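Local coordinates for uncharacterized protein (Exiguobacterium sibiricum, PDB 3B77) that is of unknown function but carries a bacterial pleckstrin homology domain followed by a helical region that probably serves oligomerisation, at residues 41-45 with 46-50; 113-116 with 117-121. All coordinates share one frame; numbering follows the deposited sequence.

Interaction 1: residues 41-45 with 46-50; sequences YCFTN and LALVH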
loop_
_atom_site.group_PDB
_atom_site.type_symbol
_atom_site.label_atom_id
_atom_site.label_comp_id
_atom_site.label_asym_id
_atom_site.label_seq_id
_atom_site.Cartn_x
_atom_site.Cartn_y
_atom_site.Cartn_z
ATOM N N TYR A 41 58.333 -2.947 22.622
ATOM C CA TYR A 41 57.016 -2.319 22.557
ATOM C C TYR A 41 57.181 -0.807 22.523
ATOM O O TYR A 41 57.513 -0.193 23.518
ATOM C CB TYR A 41 56.184 -2.719 23.771
ATOM C CG TYR A 41 56.005 -4.198 23.929
ATOM C CD1 TYR A 41 54.981 -4.863 23.301
ATOM C CD2 TYR A 41 56.859 -4.931 24.729
ATOM C CE1 TYR A 41 54.808 -6.214 23.459
ATOM C CE2 TYR A 41 56.705 -6.293 24.897
ATOM C CZ TYR A 41 55.675 -6.927 24.263
ATOM O OH TYR A 41 55.501 -8.275 24.410
ATOM N N CYS A 42 56.906 -0.204 21.382
ATOM C CA CYS A 42 57.172 1.211 21.171
ATOM C C CYS A 42 55.872 1.956 21.028
ATOM O O CYS A 42 55.131 1.699 20.101
ATOM C CB CYS A 42 57.994 1.333 19.894
ATOM S SG CYS A 42 58.540 2.944 19.443
ATOM N N PHE A 43 55.582 2.843 21.979
ATOM C CA PHE A 43 54.352 3.632 21.983
ATOM C C PHE A 43 54.649 5.037 21.485
ATOM O O PHE A 43 55.339 5.790 22.145
ATOM C CB PHE A 43 53.759 3.710 23.383
ATOM C CG PHE A 43 53.328 2.380 23.940
ATOM C CD1 PHE A 43 54.243 1.553 24.575
ATOM C CD2 PHE A 43 52.018 1.967 23.831
ATOM C CE1 PHE A 43 53.844 0.329 25.106
ATOM C CE2 PHE A 43 51.608 0.778 24.346
ATOM C CZ PHE A 43 52.518 -0.060 24.990
ATOM N N THR A 44 54.105 5.372 20.317
ATOM C CA THR A 44 54.299 6.687 19.704
ATOM C C THR A 44 52.982 7.452 19.743
ATOM O O THR A 44 51.952 6.915 20.210
ATOM C CB THR A 44 54.749 6.592 18.211
ATOM O OG1 THR A 44 53.613 6.359 17.374
ATOM C CG2 THR A 44 55.782 5.488 17.997
ATOM N N ASN A 45 53.026 8.701 19.257
ATOM C CA ASN A 45 51.836 9.530 19.160
ATOM C C ASN A 45 50.821 8.994 18.167
ATOM O O ASN A 45 49.639 9.260 18.298
ATOM C CB ASN A 45 52.182 10.977 18.800
ATOM C CG ASN A 45 53.001 11.086 17.555
ATOM O OD1 ASN A 45 53.890 10.281 17.321
ATOM N ND2 ASN A 45 52.716 12.075 16.752
ATOM N N LEU A 46 51.274 8.210 17.197
ATOM C CA LEU A 46 50.401 7.683 16.170
ATOM C C LEU A 46 50.051 6.212 16.300
ATOM O O LEU A 46 48.994 5.804 15.804
ATOM C CB LEU A 46 51.032 7.886 14.799
ATOM C CG LEU A 46 51.504 9.287 14.437
ATOM C CD1 LEU A 46 52.367 9.205 13.168
ATOM C CD2 LEU A 46 50.361 10.344 14.295
ATOM N N ALA A 47 50.918 5.408 16.919
ATOM C CA ALA A 47 50.750 3.946 16.899
ATOM C C ALA A 47 51.549 3.205 17.948
ATOM O O ALA A 47 52.424 3.793 18.619
ATOM C CB ALA A 47 51.161 3.388 15.534
ATOM N N LEU A 48 51.198 1.910 18.088
ATOM C CA LEU A 48 52.008 0.909 18.797
ATOM C C LEU A 48 52.853 0.143 17.721
ATOM O O LEU A 48 52.326 -0.527 16.812
ATOM C CB LEU A 48 51.156 -0.083 19.618
ATOM C CG LEU A 48 51.895 -1.322 20.168
ATOM C CD1 LEU A 48 53.024 -0.953 21.152
ATOM C CD2 LEU A 48 50.907 -2.345 20.792
ATOM N N VAL A 49 54.171 0.277 17.838
ATOM C CA VAL A 49 55.106 -0.415 16.970
ATOM C C VAL A 49 55.662 -1.516 17.852
ATOM O O VAL A 49 56.137 -1.256 18.931
ATOM C CB VAL A 49 56.180 0.541 16.437
ATOM C CG1 VAL A 49 57.220 -0.194 15.630
ATOM C CG2 VAL A 49 55.534 1.638 15.613
ATOM N N HIS A 50 55.505 -2.754 17.407
ATOM C CA HIS A 50 55.883 -3.918 18.175
ATOM C C HIS A 50 56.727 -4.846 17.319
ATOM O O HIS A 50 56.298 -5.293 16.247
ATOM C CB HIS A 50 54.630 -4.646 18.636
ATOM C CG HIS A 50 54.890 -5.975 19.264
ATOM N ND1 HIS A 50 54.070 -7.065 19.056
ATOM C CD2 HIS A 50 55.880 -6.396 20.087
ATOM C CE1 HIS A 50 54.539 -8.096 19.739
ATOM N NE2 HIS A 50 55.640 -7.718 20.365
#

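Interaction 2: residues 113-116 with 117-121; sequences DLYK and ALLAI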
loop_
_atom_site.group_PDB
_atom_site.type_symbol
_atom_site.label_atom_id
_atom_site.label_comp_id
_atom_site.label_asym_id
_atom_site.label_seq_id
_atom_site.Cartn_x
_atom_site.Cartn_y
_atom_site.Cartn_z
ATOM N N ASP A 113 52.378 5.383 34.731
ATOM C CA ASP A 113 52.081 6.513 33.851
ATOM C C ASP A 113 51.549 6.052 32.489
ATOM O O ASP A 113 50.728 6.723 31.891
ATOM C CB ASP A 113 53.310 7.422 33.648
ATOM C CG ASP A 113 53.715 8.178 34.916
ATOM O OD1 ASP A 113 52.900 8.233 35.892
ATOM O OD2 ASP A 113 54.856 8.736 34.907
ATOM N N LEU A 114 52.049 4.930 31.991
ATOM C CA LEU A 114 51.554 4.377 30.746
ATOM C C LEU A 114 50.104 3.901 30.923
ATOM O O LEU A 114 49.242 4.144 30.081
ATOM C CB LEU A 114 52.434 3.218 30.291
ATOM C CG LEU A 114 52.105 2.562 28.938
ATOM C CD1 LEU A 114 52.202 3.558 27.806
ATOM C CD2 LEU A 114 53.027 1.396 28.696
ATOM N N TYR A 115 49.852 3.223 32.029
ATOM C CA TYR A 115 48.520 2.777 32.375
ATOM C C TYR A 115 47.558 3.946 32.262
ATOM O O TYR A 115 46.547 3.834 31.580
ATOM C CB TYR A 115 48.503 2.210 33.792
ATOM C CG TYR A 115 47.134 1.886 34.321
ATOM C CD1 TYR A 115 46.358 0.903 33.729
ATOM C CD2 TYR A 115 46.621 2.547 35.434
ATOM C CE1 TYR A 115 45.113 0.577 34.228
ATOM C CE2 TYR A 115 45.363 2.237 35.942
ATOM C CZ TYR A 115 44.603 1.253 35.340
ATOM O OH TYR A 115 43.343 0.943 35.833
ATOM N N LYS A 116 47.893 5.073 32.887
ATOM C CA LYS A 116 47.027 6.248 32.836
ATOM C C LYS A 116 46.820 6.741 31.423
ATOM O O LYS A 116 45.701 7.018 31.045
ATOM C CB LYS A 116 47.569 7.388 33.703
ATOM C CG LYS A 116 47.580 7.137 35.229
ATOM C CD LYS A 116 48.040 8.430 35.947
ATOM C CE LYS A 116 48.431 8.261 37.398
ATOM N NZ LYS A 116 48.780 9.608 38.037
ATOM N N ALA A 117 47.901 6.846 30.656
ATOM C CA ALA A 117 47.858 7.336 29.253
ATOM C C ALA A 117 46.930 6.502 28.376
ATOM O O ALA A 117 46.039 7.040 27.717
ATOM C CB ALA A 117 49.280 7.362 28.630
ATOM N N LEU A 118 47.142 5.188 28.388
ATOM C CA LEU A 118 46.334 4.252 27.601
ATOM C C LEU A 118 44.846 4.303 27.979
ATOM O O LEU A 118 43.956 4.285 27.110
ATOM C CB LEU A 118 46.882 2.834 27.762
ATOM C CG LEU A 118 48.250 2.599 27.115
ATOM C CD1 LEU A 118 48.698 1.137 27.298
ATOM C CD2 LEU A 118 48.188 3.000 25.621
ATOM N N LEU A 119 44.585 4.405 29.276
ATOM C CA LEU A 119 43.230 4.523 29.833
ATOM C C LEU A 119 42.530 5.786 29.261
ATOM O O LEU A 119 41.370 5.762 28.869
ATOM C CB LEU A 119 43.375 4.602 31.356
ATOM C CG LEU A 119 42.463 3.992 32.412
ATOM C CD1 LEU A 119 42.139 2.519 32.183
ATOM C CD2 LEU A 119 43.195 4.164 33.769
ATOM N N ALA A 120 43.272 6.879 29.191
ATOM C CA ALA A 120 42.781 8.135 28.667
ATOM C C ALA A 120 42.535 8.038 27.162
ATOM O O ALA A 120 41.533 8.547 26.655
ATOM C CB ALA A 120 43.784 9.228 28.978
ATOM N N ILE A 121 43.438 7.371 26.450
ATOM C CA ILE A 121 43.270 7.163 24.993
ATOM C C ILE A 121 42.019 6.323 24.727
ATOM O O ILE A 121 41.187 6.703 23.923
ATOM C CB ILE A 121 44.524 6.476 24.353
ATOM C CG1 ILE A 121 45.756 7.383 24.466
ATOM C CG2 ILE A 121 44.277 6.128 22.870
ATOM C CD1 ILE A 121 47.044 6.691 24.044
#

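Interaction 1: residues 41-45 with 46-50
Y41 lays its ring alongside that of H50, the two planes only 6° apart but slid so far that they barely overlap; CE1 of Y41 comes 3.5 Å from NE2 of H50. Both rings point the same way from a non-hydrogen-bonded pair. The imidazole is held in its rotation by D39, whose OD2 bonds NE2, while Y99 packs edge-to-face on it. C42 and V49 form the hydrogen-bonded pair: C42 N reaches V49 O at 2.8 Å, and V49 N returns to C42 O at the same length. Their side chains meet on the opposite face from Y41 and H50. This is the antiparallel hairpin of strands 39-44 and 47-52, inside the larger sheet of the PH domain. Next, F43 offers one ring face to L48, whose CD1 stands 3.8 Å above the plane, over its centre. T44 closes the ladder through its N to A47 O, 2.9 Å. Its OG1, set between its own backbone N and carbonyl carbon (chi1 81°), accepts from both L46 N (3.0 Å) and A47 N (2.9 Å) and is also bonded to E28 OE2. N45 runs beside L46 at the turn, its OD1 taking the N-H of K29.

Interaction 2: residues 113-116 with 117-121
The carbonyls of D113, L114, Y115 and K116 receive the N-H groups of A117, L118, L119 and A120 in turn, the i to i+4 ladder of an alpha helix. All nine residues belong to the long helix 108-146, whose first part packs against the beta strands as the C-terminal helix of a PH domain does. The bond from L118 N to L114 O is the straightest of the four, 2.9 Å with an N-H...O angle of 178°.

One turn apart on the buried side, L114 and L118 meet obliquely, CG of L114 lying 4.0 Å from CD1 of L118. Both rest on I90 of strand 87-94, L118 also touching F92 and, across on strand 73-79, I73, while A117 packs instead on Y187 of helix 184-191, which L118 touches too. K116, its chain extended beyond CG, sends NZ to a second subunit, where V22 O is a weak hydrogen-bond partner and E25 a long, weak ion pair, and L63 and R65 of that subunit pack on Y115 and L119 respectively.

Y115 and L119 make the aromatic contact of the turn. With CG anti to the backbone N (chi1 172°), the tyrosine side chain reaches out across the helix direction, and both residues touch V76 of strand 73-79. CD2 of L119 sits over one ring face, 3.5 Å above the plane and offset toward the rim, in a CH-pi contact 3.6 Å from CZ of Y115.

The hairpin of interaction 1 and the helix turn of interaction 2 face each other across the hydrophobic core of the PH domain, their centres about 13 Å apart. F43 bridges them: CE1 of its ring is 3.8 Å from CD2 of L114, and CE2 is 4.2 Å from CD1 of L118. Strand 87-94 adds a second connection, since F92 touches both L48 of the hairpin and L118 of the helix. Their outer surroundings differ. Segments 41-45 and 46-50 touch no other chain of the assembly, whereas Y115, K116 and L119 in 113-121 lie against a second subunit, placing this part of the helix between core and assembly interface.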